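Local coordinates for short chain dehydrogenase (Rhodopseudomonas palustris, PDB 3H7A), which probably binds a nicotinamide cofactor and catalyses an oxidation-reduction reaction, as a member of the short-chain dehydrogenase/reductase family, at residues 153-156 with 157-161; 114-117 with 118-121; 163-166 with 167-171; 221-224 with 225-228; 96-99 with 100-103. One frame throughout, in Å; residues are numbered along the deposited sequence.

Contact 1: 153-156 with 157-161; sequences AAFA and SAKFG
Lys159 N to Phe155 O at 2.9 Å and Phe160 N to Ala156 O at 2.8 Å are firm i to i+4 bonds near the start of helix 153-173, whereas that from Ala158 N to Ala154 O is weak, at 3.3 Å. One turn apart, Phe155 and Lys159 lie side by side and point the same way. With Phe155 CG opposite the backbone N (chi1 -173°), the ring leans alongside the lysine stem, and Lys159 CG sits over one face, toward the rim, in a CH-pi contact 3.9 Å from the centroid. The lysine chain bends at chi2 and again at chi3, keeping CD 3.7 Å from Phe155 CE1 before NZ reaches its hydrogen-bond partner, Thr140 O. This spacing matches the Tyr-x-x-x-Lys motif of classical short-chain dehydrogenases, with phenylalanine at the tyrosine position, so the ring carries no hydroxyl. The helix is the crossover between parallel strands 135-142 and 178-185. Small residues suit its other sides: Ala158 packs on Val110 and Ala114 of helix 104-132, and Ala156 on Ala164 of the second subunit. Ser157 CB comes 3.1 Å from Ala153 O, while Ser157 OG hydrogen-bonds Gly161 O of the second subunit, whose Ser157 OG pairs likewise with Gly161 O of this chain.

Contact 2: 114-117 with 118-121; sequences ACWA and GFVS
Val120 lays one methyl on the indole of Trp116, a turn earlier in helix 104-132. Its CG2 stands 3.8 Å from the centroid of the six-membered ring and 12° off the normal, a CH-pi contact over the face. Two torsions make this possible: Trp116 CG lies opposite the backbone N (chi1 163°), swinging the indole alongside the following turn, and Val120 directs CG1 away from its own N, which leaves CG2 beside that N and turned to the ring. A branched residue suits the place, because one methyl covers the indole while the side chain also packs on Val71 and Thr72 of helix 68-81. Phe119 meets the same indole less squarely, its CD2 passing 4.1 Å from Trp116 CZ3 at a slant, and its ring stacks on Phe107 of the second subunit. Replacing Trp116 by an alanine would probably leave Val120 CG2 without a face to lie on and deprive Phe119 of its flank. Farther along, both donors of Ser121 serve Ala117 O, N at 3.0 Å and OG at 2.7 Å, from opposite faces of the carbonyl plane. Trp116 NE1 makes weak hydrogen bonds to Arg66 O and Glu68 OE1. The chemistry is therefore divided: the indole offers its face to aliphatic carbon and its N-H to acceptors it reaches only weakly, while the buried serine hydroxyl gives its proton to a carbonyl of its own helix.

Contact 3: 163-166 with 167-171; sequences RAVA and QSMAR
Gln167 N donates to Arg163 O at 2.9 Å, Ser168 N to Ala164 O at 2.9 Å, and Ala170 N to Ala166 O at 2.8 Å, the regular bonds in the middle of helix 153-173. This helix is the crossover of the beta-alpha-beta unit between strands 135-142 and 178-185, part of the Rossmann-type fold of short-chain dehydrogenases. The first pair also meets through its side chains, Gln167 setting its amide nitrogen over the centre of the Arg163 guanidinium: NE2 is 3.5 Å from CZ, with the two planes 69° apart, so the amide stands steeply on the flat cation. Each polar end has a stronger partner. Arg163 NE forms a salt bridge with Glu237, and Gln167 OE1 accepts from Gly148 N of the second subunit, which would hold the amide with its NE2 turned to the arginine. The long, extended arginine can thus reach strand 237-240 while offering its face to the glutamine. Ser168, a short side chain fitting a close interface, hydrogen-bonds through OG to Gly149 O of the second subunit; Ala164 O, 3.2 Å from Ser168 OG, also lies within reach of its proton. Ala164 likewise lets Phe160 of the second subunit come close, and on the inner side Ala166 does so for Phe139 of strand 135-142. Met169 suits the sheet-facing side, where its flexible thioether packs on Ile137 and Phe139. Its CG lies near its own backbone N (chi1 -77°), which carries the sulfur alongside Val165, and SD stops 3.9 Å from Val165 CG1.

Contact 4: 221-224 with 225-228; sequences GAYW and QLYQ
Trp224 and Tyr227 both hold CG opposite their backbone N (chi1 -174° and 176°), so the two aromatic side chains lean the same way along helix 216-228, while Gln228 keeps CG close to its own N and bends at chi2 to fold back over the indole. Tyr227 and Gln228 consequently share one face of Trp224. The tyrosine ring is tilted 21° to the six-membered ring and slid aside, with centroids 4.7 Å apart, so the rings barely overlap; the closest approach between them is Tyr227 CD2 to Trp224 CZ3, 3.4 Å. Over the pyrrole end, Gln228 CG makes a CH-pi contact 3.8 Å from the five-membered centroid. Glutamine suits this exposed spot because its methylene stem and its flat amide, moderately inclined to the ring, can both lie against the indole. Exchanging Trp224 for a serine would probably strip Tyr227 and Gln228 of their common platform and leave Lys26 without its cation-pi partner. On the inward side Tyr223 CD1 touches Leu226 CD1 at 4.3 Å. The helix lies against the sheet, with Leu226 on Ala181 of strand 178-185, Ala222 on Met238 of strand 237-240 and Tyr223 OH hydrogen-bonded to Thr140 of strand 135-142; beside it, helix 18-29 presents Phe27 edge-to-face to Trp224 and Ile23 to Tyr223.

Contact 5: 96-99 with 100-103; sequences NFPI and LETT
Thr102 OG1 and Glu101 N both donate to Pro98 O, each at 2.9 Å, reaching it from opposite faces of the carbonyl plane. Thr102 N to Ile99 O at 3.1 Å repeats the i to i+3 spacing of Glu101 N to Pro98 O, so 98-102 curls into a short 3-10-like turn. The hydroxyl gets there because OG1 lies beside its own backbone N (chi1 -58°), and Phe97 CB covers it at 3.4 Å. Proline suits the opening of the turn, needing no partner for an N-H; over its ring runs the Glu101 carboxylate, with OE1 3.7 Å from Pro98 CD, a van der Waals contact. Around this turn, Asn96 ND2 bonds Ser150 O and the backbone of Phe97 pairs with Gly151, fixing the stretch of loop that leads in. Ile99 packs on Ala153 of helix 153-173 and on Phe119 of the second subunit, whose Glu172 accepts from Ile99 N. Next along the chain, Thr103 is the N-cap of helix 104-132, its OG1 taking a bond from Val106 N. Two threonines thus do different work: the buried hydroxyl of Thr102 is spent on closing the turn, and that of Thr103 on starting the helix.

From the N terminus the order is contact 5, contact 2, contact 1, contact 3, contact 4, strictly in series: none nests within or crosses another, and each closes only a local turn. Contact 5 shapes the loop between strand 84-89 and helix 104-132, on which contact 2 lies. Contacts 1 and 3 adjoin on helix 153-173. Contact 5 packs on contact 1 through Thr102 against Ala154, while contact 2 meets contacts 1 and 3, Cys115 at Ala158 and Phe119 at Val165, tying the two long helices together. All four touch the second subunit. Contact 4, on helix 216-228, stands apart, its centre about 36 Å from that of contact 5.

Contact 1: 153-156 with 157-161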
loop_
_atom_site.group_PDB
_atom_site.type_symbol
_atom_site.label_atom_id
_atom_site.label_comp_id
_atom_site.label_asym_id
_atom_site.label_seq_id
_atom_site.Cartn_x
_atom_site.Cartn_y
_atom_site.Cartn_z
ATOM N N ALA B 153 -17.657 -2.209 -7.595
ATOM C CA ALA B 153 -16.900 -1.985 -8.849
ATOM C C ALA B 153 -17.066 -0.601 -9.466
ATOM O O ALA B 153 -16.075 0.000 -9.882
ATOM C CB ALA B 153 -17.162 -3.094 -9.897
ATOM N N ALA B 154 -18.292 -0.075 -9.501
ATOM C CA ALA B 154 -18.492 1.253 -10.085
ATOM C C ALA B 154 -17.935 2.372 -9.206
ATOM O O ALA B 154 -17.255 3.270 -9.704
ATOM C CB ALA B 154 -19.969 1.509 -10.426
ATOM N N PHE B 155 -18.258 2.331 -7.917
ATOM C CA PHE B 155 -17.823 3.372 -6.981
ATOM C C PHE B 155 -16.304 3.385 -6.735
ATOM O O PHE B 155 -15.666 4.443 -6.805
ATOM C CB PHE B 155 -18.599 3.235 -5.663
ATOM C CG PHE B 155 -18.363 4.354 -4.680
ATOM C CD1 PHE B 155 -18.523 5.681 -5.052
ATOM C CD2 PHE B 155 -17.987 4.077 -3.369
ATOM C CE1 PHE B 155 -18.307 6.719 -4.129
ATOM C CE2 PHE B 155 -17.767 5.109 -2.439
ATOM C CZ PHE B 155 -17.942 6.432 -2.822
ATOM N N ALA B 156 -15.723 2.216 -6.456
ATOM C CA ALA B 156 -14.298 2.110 -6.230
ATOM C C ALA B 156 -13.527 2.488 -7.506
ATOM O O ALA B 156 -12.475 3.122 -7.421
ATOM C CB ALA B 156 -13.920 0.702 -5.762
ATOM N N SER B 157 -14.057 2.149 -8.680
ATOM C CA SER B 157 -13.342 2.492 -9.931
ATOM C C SER B 157 -13.172 3.992 -10.068
ATOM O O SER B 157 -12.079 4.489 -10.372
ATOM C CB SER B 157 -14.057 1.962 -11.155
ATOM O OG SER B 157 -13.266 2.214 -12.300
ATOM N N ALA B 158 -14.255 4.712 -9.805
ATOM C CA ALA B 158 -14.236 6.167 -9.850
ATOM C C ALA B 158 -13.403 6.774 -8.717
ATOM O O ALA B 158 -12.709 7.762 -8.944
ATOM C CB ALA B 158 -15.655 6.711 -9.818
ATOM N N LYS B 159 -13.478 6.219 -7.502
ATOM C CA LYS B 159 -12.658 6.739 -6.379
ATOM C C LYS B 159 -11.138 6.500 -6.541
ATOM O O LYS B 159 -10.338 7.403 -6.278
ATOM C CB LYS B 159 -13.158 6.254 -5.004
ATOM C CG LYS B 159 -14.607 6.608 -4.686
ATOM C CD LYS B 159 -14.907 8.118 -4.678
ATOM C CE LYS B 159 -14.118 8.859 -3.653
ATOM N NZ LYS B 159 -14.634 10.255 -3.527
ATOM N N PHE B 160 -10.767 5.308 -7.005
ATOM C CA PHE B 160 -9.381 4.984 -7.363
ATOM C C PHE B 160 -8.936 5.952 -8.447
ATOM O O PHE B 160 -7.851 6.528 -8.369
ATOM C CB PHE B 160 -9.292 3.575 -7.930
ATOM C CG PHE B 160 -9.014 2.498 -6.917
ATOM C CD1 PHE B 160 -9.864 2.285 -5.830
ATOM C CD2 PHE B 160 -7.968 1.602 -7.129
ATOM C CE1 PHE B 160 -9.616 1.235 -4.950
ATOM C CE2 PHE B 160 -7.722 0.581 -6.257
ATOM C CZ PHE B 160 -8.566 0.378 -5.177
ATOM N N GLY B 161 -9.799 6.140 -9.445
ATOM C CA GLY B 161 -9.530 7.054 -10.562
ATOM C C GLY B 161 -9.265 8.467 -10.076
ATOM O O GLY B 161 -8.317 9.113 -10.529
#

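Contact 2: 114-117 with 118-121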
loop_
_atom_site.group_PDB
_atom_site.type_symbol
_atom_site.label_atom_id
_atom_site.label_comp_id
_atom_site.label_asym_id
_atom_site.label_seq_id
_atom_site.Cartn_x
_atom_site.Cartn_y
_atom_site.Cartn_z
ATOM N N ALA B 114 -17.924 11.314 -9.870
ATOM C CA ALA B 114 -16.888 11.148 -8.837
ATOM C C ALA B 114 -15.432 11.204 -9.300
ATOM O O ALA B 114 -14.524 11.270 -8.477
ATOM C CB ALA B 114 -17.129 9.841 -8.080
ATOM N N CYS B 115 -15.207 11.134 -10.605
ATOM C CA CYS B 115 -13.859 11.067 -11.122
ATOM C C CYS B 115 -13.580 12.123 -12.203
ATOM O O CYS B 115 -12.655 12.927 -12.068
ATOM C CB CYS B 115 -13.573 9.674 -11.669
ATOM S SG CYS B 115 -11.872 9.591 -12.299
ATOM N N TRP B 116 -14.396 12.098 -13.257
ATOM C CA TRP B 116 -14.347 13.050 -14.362
ATOM C C TRP B 116 -14.512 14.459 -13.830
ATOM O O TRP B 116 -13.711 15.333 -14.117
ATOM C CB TRP B 116 -15.455 12.720 -15.372
ATOM C CG TRP B 116 -15.797 13.830 -16.343
ATOM C CD1 TRP B 116 -16.931 14.599 -16.350
ATOM C CD2 TRP B 116 -14.998 14.284 -17.445
ATOM N NE1 TRP B 116 -16.880 15.506 -17.386
ATOM C CE2 TRP B 116 -15.707 15.331 -18.072
ATOM C CE3 TRP B 116 -13.752 13.906 -17.960
ATOM C CZ2 TRP B 116 -15.209 16.005 -19.184
ATOM C CZ3 TRP B 116 -13.262 14.570 -19.068
ATOM C CH2 TRP B 116 -13.990 15.613 -19.668
ATOM N N ALA B 117 -15.516 14.652 -12.992
ATOM C CA ALA B 117 -15.775 15.966 -12.419
ATOM C C ALA B 117 -14.591 16.477 -11.613
ATOM O O ALA B 117 -14.308 17.682 -11.607
ATOM C CB ALA B 117 -16.995 15.906 -11.565
ATOM N N GLY B 118 -13.891 15.558 -10.949
ATOM C CA GLY B 118 -12.718 15.880 -10.167
ATOM C C GLY B 118 -11.544 16.250 -11.022
ATOM O O GLY B 118 -10.801 17.159 -10.683
ATOM N N PHE B 119 -11.366 15.529 -12.124
ATOM C CA PHE B 119 -10.314 15.856 -13.083
ATOM C C PHE B 119 -10.499 17.265 -13.639
ATOM O O PHE B 119 -9.535 18.021 -13.738
ATOM C CB PHE B 119 -10.273 14.835 -14.225
ATOM C CG PHE B 119 -9.513 15.319 -15.448
ATOM C CD1 PHE B 119 -8.131 15.438 -15.419
ATOM C CD2 PHE B 119 -10.193 15.647 -16.614
ATOM C CE1 PHE B 119 -7.429 15.882 -16.534
ATOM C CE2 PHE B 119 -9.506 16.102 -17.736
ATOM C CZ PHE B 119 -8.120 16.217 -17.693
ATOM N N VAL B 120 -11.733 17.614 -13.993
ATOM C CA VAL B 120 -11.994 18.900 -14.632
ATOM C C VAL B 120 -11.816 20.011 -13.617
ATOM O O VAL B 120 -11.120 20.989 -13.896
ATOM C CB VAL B 120 -13.366 18.956 -15.340
ATOM C CG1 VAL B 120 -13.626 20.344 -15.933
ATOM C CG2 VAL B 120 -13.426 17.889 -16.452
ATOM N N SER B 121 -12.395 19.827 -12.429
ATOM C CA SER B 121 -12.207 20.761 -11.318
ATOM C C SER B 121 -10.750 20.969 -10.967
ATOM O O SER B 121 -10.336 22.094 -10.679
ATOM C CB SER B 121 -12.912 20.244 -10.080
ATOM O OG SER B 121 -14.285 20.110 -10.349
#

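Contact 3: 163-166 with 167-171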
loop_
_atom_site.group_PDB
_atom_site.type_symbol
_atom_site.label_atom_id
_atom_site.label_comp_id
_atom_site.label_asym_id
_atom_site.label_seq_id
_atom_site.Cartn_x
_atom_site.Cartn_y
_atom_site.Cartn_z
ATOM N N ARG B 163 -8.172 9.300 -7.047
ATOM C CA ARG B 163 -6.918 9.232 -6.296
ATOM C C ARG B 163 -5.719 9.348 -7.238
ATOM O O ARG B 163 -4.794 10.118 -6.978
ATOM C CB ARG B 163 -6.854 7.922 -5.499
ATOM C CG ARG B 163 -5.649 7.820 -4.599
ATOM C CD ARG B 163 -5.734 6.559 -3.768
ATOM N NE ARG B 163 -4.649 6.548 -2.793
ATOM C CZ ARG B 163 -3.649 5.678 -2.798
ATOM N NH1 ARG B 163 -3.588 4.731 -3.728
ATOM N NH2 ARG B 163 -2.714 5.754 -1.861
ATOM N N ALA B 164 -5.744 8.615 -8.350
ATOM C CA ALA B 164 -4.665 8.764 -9.352
ATOM C C ALA B 164 -4.521 10.177 -9.901
ATOM O O ALA B 164 -3.392 10.643 -10.147
ATOM C CB ALA B 164 -4.890 7.839 -10.476
ATOM N N VAL B 165 -5.652 10.837 -10.137
ATOM C CA VAL B 165 -5.648 12.190 -10.693
ATOM C C VAL B 165 -4.945 13.089 -9.684
ATOM O O VAL B 165 -4.023 13.827 -10.044
ATOM C CB VAL B 165 -7.093 12.680 -11.045
ATOM C CG1 VAL B 165 -7.153 14.194 -11.238
ATOM C CG2 VAL B 165 -7.615 11.983 -12.295
ATOM N N ALA B 166 -5.354 12.973 -8.418
ATOM C CA ALA B 166 -4.729 13.693 -7.305
ATOM C C ALA B 166 -3.224 13.430 -7.204
ATOM O O ALA B 166 -2.456 14.379 -7.140
ATOM C CB ALA B 166 -5.436 13.379 -5.986
ATOM N N GLN B 167 -2.804 12.156 -7.249
ATOM C CA GLN B 167 -1.383 11.794 -7.182
ATOM C C GLN B 167 -0.588 12.436 -8.301
ATOM O O GLN B 167 0.445 13.057 -8.046
ATOM C CB GLN B 167 -1.186 10.278 -7.238
ATOM C CG GLN B 167 -1.623 9.537 -5.997
ATOM C CD GLN B 167 -1.086 8.125 -5.977
ATOM O OE1 GLN B 167 -0.395 7.702 -6.913
ATOM N NE2 GLN B 167 -1.404 7.384 -4.926
ATOM N N SER B 168 -1.085 12.299 -9.529
ATOM C CA SER B 168 -0.436 12.863 -10.711
ATOM C C SER B 168 -0.374 14.385 -10.695
ATOM O O SER B 168 0.604 14.990 -11.162
ATOM C CB SER B 168 -1.174 12.409 -11.960
ATOM O OG SER B 168 -0.985 11.023 -12.163
ATOM N N MET B 169 -1.427 15.003 -10.173
ATOM C CA MET B 169 -1.451 16.455 -10.095
ATOM C C MET B 169 -0.439 16.876 -9.048
ATOM O O MET B 169 0.295 17.836 -9.249
ATOM C CB MET B 169 -2.854 16.979 -9.771
ATOM C CG MET B 169 -3.845 16.963 -10.972
ATOM S SD MET B 169 -5.480 17.659 -10.639
ATOM C CE MET B 169 -5.009 19.263 -9.996
ATOM N N ALA B 170 -0.384 16.137 -7.944
ATOM C CA ALA B 170 0.556 16.445 -6.859
ATOM C C ALA B 170 2.019 16.346 -7.300
ATOM O O ALA B 170 2.807 17.240 -7.027
ATOM C CB ALA B 170 0.284 15.575 -5.629
ATOM N N ARG B 171 2.372 15.287 -8.018
ATOM C CA ARG B 171 3.737 15.121 -8.465
ATOM C C ARG B 171 4.149 16.305 -9.350
ATOM O O ARG B 171 5.264 16.792 -9.235
ATOM C CB ARG B 171 3.939 13.786 -9.202
ATOM C CG ARG B 171 3.562 12.515 -8.432
ATOM C CD ARG B 171 4.496 12.134 -7.287
ATOM N NE ARG B 171 5.897 12.068 -7.692
ATOM C CZ ARG B 171 6.922 11.966 -6.846
ATOM N NH1 ARG B 171 8.164 11.929 -7.314
ATOM N NH2 ARG B 171 6.712 11.902 -5.534
#

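Contact 4: 221-224 with 225-228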
loop_
_atom_site.group_PDB
_atom_site.type_symbol
_atom_site.label_atom_id
_atom_site.label_comp_id
_atom_site.label_asym_id
_atom_site.label_seq_id
_atom_site.Cartn_x
_atom_site.Cartn_y
_atom_site.Cartn_z
ATOM N N GLY B 221 -12.543 20.636 9.798
ATOM C CA GLY B 221 -11.363 20.848 10.628
ATOM C C GLY B 221 -10.120 20.254 10.012
ATOM O O GLY B 221 -9.083 20.919 9.956
ATOM N N ALA B 222 -10.235 19.011 9.527
ATOM C CA ALA B 222 -9.134 18.320 8.827
ATOM C C ALA B 222 -8.699 19.037 7.541
ATOM O O ALA B 222 -7.503 19.159 7.257
ATOM C CB ALA B 222 -9.511 16.863 8.538
ATOM N N TYR B 223 -9.669 19.528 6.770
ATOM C CA TYR B 223 -9.344 20.316 5.593
ATOM C C TYR B 223 -8.662 21.621 5.971
ATOM O O TYR B 223 -7.726 22.059 5.283
ATOM C CB TYR B 223 -10.587 20.583 4.765
ATOM C CG TYR B 223 -10.863 19.506 3.761
ATOM C CD1 TYR B 223 -9.850 19.046 2.926
ATOM C CD2 TYR B 223 -12.133 18.944 3.638
ATOM C CE1 TYR B 223 -10.082 18.055 2.000
ATOM C CE2 TYR B 223 -12.386 17.957 2.694
ATOM C CZ TYR B 223 -11.338 17.525 1.876
ATOM O OH TYR B 223 -11.523 16.553 0.933
ATOM N N TRP B 224 -9.116 22.229 7.071
ATOM C CA TRP B 224 -8.454 23.429 7.596
ATOM C C TRP B 224 -7.023 23.122 8.055
ATOM O O TRP B 224 -6.101 23.890 7.778
ATOM C CB TRP B 224 -9.268 24.120 8.708
ATOM C CG TRP B 224 -8.621 25.442 9.118
ATOM C CD1 TRP B 224 -8.016 25.727 10.308
ATOM C CD2 TRP B 224 -8.474 26.620 8.304
ATOM N NE1 TRP B 224 -7.515 27.016 10.294
ATOM C CE2 TRP B 224 -7.784 27.582 9.076
ATOM C CE3 TRP B 224 -8.875 26.961 7.003
ATOM C CZ2 TRP B 224 -7.475 28.855 8.586
ATOM C CZ3 TRP B 224 -8.581 28.229 6.521
ATOM C CH2 TRP B 224 -7.871 29.158 7.307
ATOM N N GLN B 225 -6.839 21.980 8.719
ATOM C CA GLN B 225 -5.505 21.510 9.068
ATOM C C GLN B 225 -4.593 21.391 7.831
ATOM O O GLN B 225 -3.456 21.867 7.845
ATOM C CB GLN B 225 -5.585 20.179 9.813
ATOM C CG GLN B 225 -4.252 19.741 10.409
ATOM C CD GLN B 225 -4.103 18.235 10.514
ATOM O OE1 GLN B 225 -3.004 17.701 10.341
ATOM N NE2 GLN B 225 -5.203 17.544 10.807
ATOM N N LEU B 226 -5.094 20.775 6.761
ATOM C CA LEU B 226 -4.321 20.669 5.519
ATOM C C LEU B 226 -4.035 22.049 4.938
ATOM O O LEU B 226 -2.916 22.311 4.464
ATOM C CB LEU B 226 -5.039 19.787 4.492
ATOM C CG LEU B 226 -4.976 18.269 4.688
ATOM C CD1 LEU B 226 -5.958 17.553 3.781
ATOM C CD2 LEU B 226 -3.550 17.753 4.478
ATOM N N TYR B 227 -5.033 22.934 4.990
ATOM C CA TYR B 227 -4.849 24.301 4.525
ATOM C C TYR B 227 -3.684 24.959 5.263
ATOM O O TYR B 227 -2.846 25.597 4.641
ATOM C CB TYR B 227 -6.124 25.163 4.652
ATOM C CG TYR B 227 -5.838 26.603 4.250
ATOM C CD1 TYR B 227 -5.760 26.962 2.914
ATOM C CD2 TYR B 227 -5.561 27.575 5.205
ATOM C CE1 TYR B 227 -5.447 28.250 2.539
ATOM C CE2 TYR B 227 -5.265 28.869 4.835
ATOM C CZ TYR B 227 -5.208 29.195 3.506
ATOM O OH TYR B 227 -4.897 30.472 3.130
ATOM N N GLN B 228 -3.633 24.776 6.581
ATOM C CA GLN B 228 -2.648 25.442 7.431
ATOM C C GLN B 228 -1.183 24.986 7.303
ATOM O O GLN B 228 -0.281 25.699 7.744
ATOM C CB GLN B 228 -3.088 25.368 8.890
ATOM C CG GLN B 228 -4.341 26.163 9.209
ATOM C CD GLN B 228 -4.067 27.627 9.486
ATOM O OE1 GLN B 228 -4.129 28.066 10.640
ATOM N NE2 GLN B 228 -3.775 28.396 8.436
#

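Contact 5: 96-99 with 100-103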
loop_
_atom_site.group_PDB
_atom_site.type_symbol
_atom_site.label_atom_id
_atom_site.label_comp_id
_atom_site.label_asym_id
_atom_site.label_seq_id
_atom_site.Cartn_x
_atom_site.Cartn_y
_atom_site.Cartn_z
ATOM N N ASN B 96 -23.740 0.470 -4.292
ATOM C CA ASN B 96 -23.273 -0.903 -4.284
ATOM C C ASN B 96 -24.168 -1.748 -5.171
ATOM O O ASN B 96 -25.372 -1.762 -4.984
ATOM C CB ASN B 96 -23.279 -1.444 -2.841
ATOM C CG ASN B 96 -22.653 -2.835 -2.721
ATOM O OD1 ASN B 96 -23.268 -3.841 -3.063
ATOM N ND2 ASN B 96 -21.431 -2.890 -2.208
ATOM N N PHE B 97 -23.590 -2.435 -6.153
ATOM C CA PHE B 97 -24.342 -3.389 -6.949
ATOM C C PHE B 97 -23.434 -4.548 -7.240
ATOM O O PHE B 97 -22.289 -4.328 -7.609
ATOM C CB PHE B 97 -24.750 -2.807 -8.311
ATOM C CG PHE B 97 -25.714 -1.668 -8.245
ATOM C CD1 PHE B 97 -27.090 -1.905 -8.242
ATOM C CD2 PHE B 97 -25.251 -0.348 -8.232
ATOM C CE1 PHE B 97 -27.996 -0.851 -8.199
ATOM C CE2 PHE B 97 -26.153 0.717 -8.180
ATOM C CZ PHE B 97 -27.525 0.462 -8.162
ATOM N N PRO B 98 -23.937 -5.787 -7.122
ATOM C CA PRO B 98 -23.194 -6.930 -7.651
ATOM C C PRO B 98 -22.744 -6.683 -9.086
ATOM O O PRO B 98 -23.368 -5.900 -9.802
ATOM C CB PRO B 98 -24.220 -8.060 -7.628
ATOM C CG PRO B 98 -25.114 -7.715 -6.482
ATOM C CD PRO B 98 -25.205 -6.192 -6.483
ATOM N N ILE B 99 -21.680 -7.356 -9.515
ATOM C CA ILE B 99 -21.096 -7.035 -10.815
ATOM C C ILE B 99 -22.094 -7.154 -11.990
ATOM O O ILE B 99 -22.190 -6.253 -12.834
ATOM C CB ILE B 99 -19.761 -7.779 -11.044
ATOM C CG1 ILE B 99 -19.094 -7.303 -12.333
ATOM C CG2 ILE B 99 -19.949 -9.289 -11.031
ATOM C CD1 ILE B 99 -18.679 -5.810 -12.289
ATOM N N LEU B 100 -22.889 -8.220 -11.998
ATOM C CA LEU B 100 -23.872 -8.443 -13.064
ATOM C C LEU B 100 -25.038 -7.447 -13.012
ATOM O O LEU B 100 -25.765 -7.294 -13.979
ATOM C CB LEU B 100 -24.369 -9.899 -13.053
ATOM C CG LEU B 100 -23.291 -10.962 -13.289
ATOM C CD1 LEU B 100 -23.888 -12.360 -13.526
ATOM C CD2 LEU B 100 -22.401 -10.565 -14.449
ATOM N N GLU B 101 -25.181 -6.748 -11.888
ATOM C CA GLU B 101 -26.233 -5.763 -11.716
ATOM C C GLU B 101 -25.671 -4.355 -11.773
ATOM O O GLU B 101 -26.351 -3.388 -11.416
ATOM C CB GLU B 101 -26.948 -5.990 -10.388
ATOM C CG GLU B 101 -27.633 -7.358 -10.302
ATOM C CD GLU B 101 -28.147 -7.669 -8.908
ATOM O OE1 GLU B 101 -28.502 -6.719 -8.178
ATOM O OE2 GLU B 101 -28.190 -8.867 -8.536
ATOM N N THR B 102 -24.434 -4.224 -12.241
ATOM C CA THR B 102 -23.837 -2.896 -12.369
ATOM C C THR B 102 -24.008 -2.517 -13.835
ATOM O O THR B 102 -23.337 -3.055 -14.708
ATOM C CB THR B 102 -22.333 -2.886 -11.908
ATOM O OG1 THR B 102 -22.222 -3.331 -10.543
ATOM C CG2 THR B 102 -21.722 -1.512 -12.036
ATOM N N THR B 103 -24.927 -1.599 -14.096
ATOM C CA THR B 103 -25.364 -1.281 -15.457
ATOM C C THR B 103 -24.342 -0.375 -16.136
ATOM O O THR B 103 -23.473 0.200 -15.466
ATOM C CB THR B 103 -26.757 -0.625 -15.452
ATOM O OG1 THR B 103 -26.706 0.593 -14.702
ATOM C CG2 THR B 103 -27.815 -1.564 -14.806
#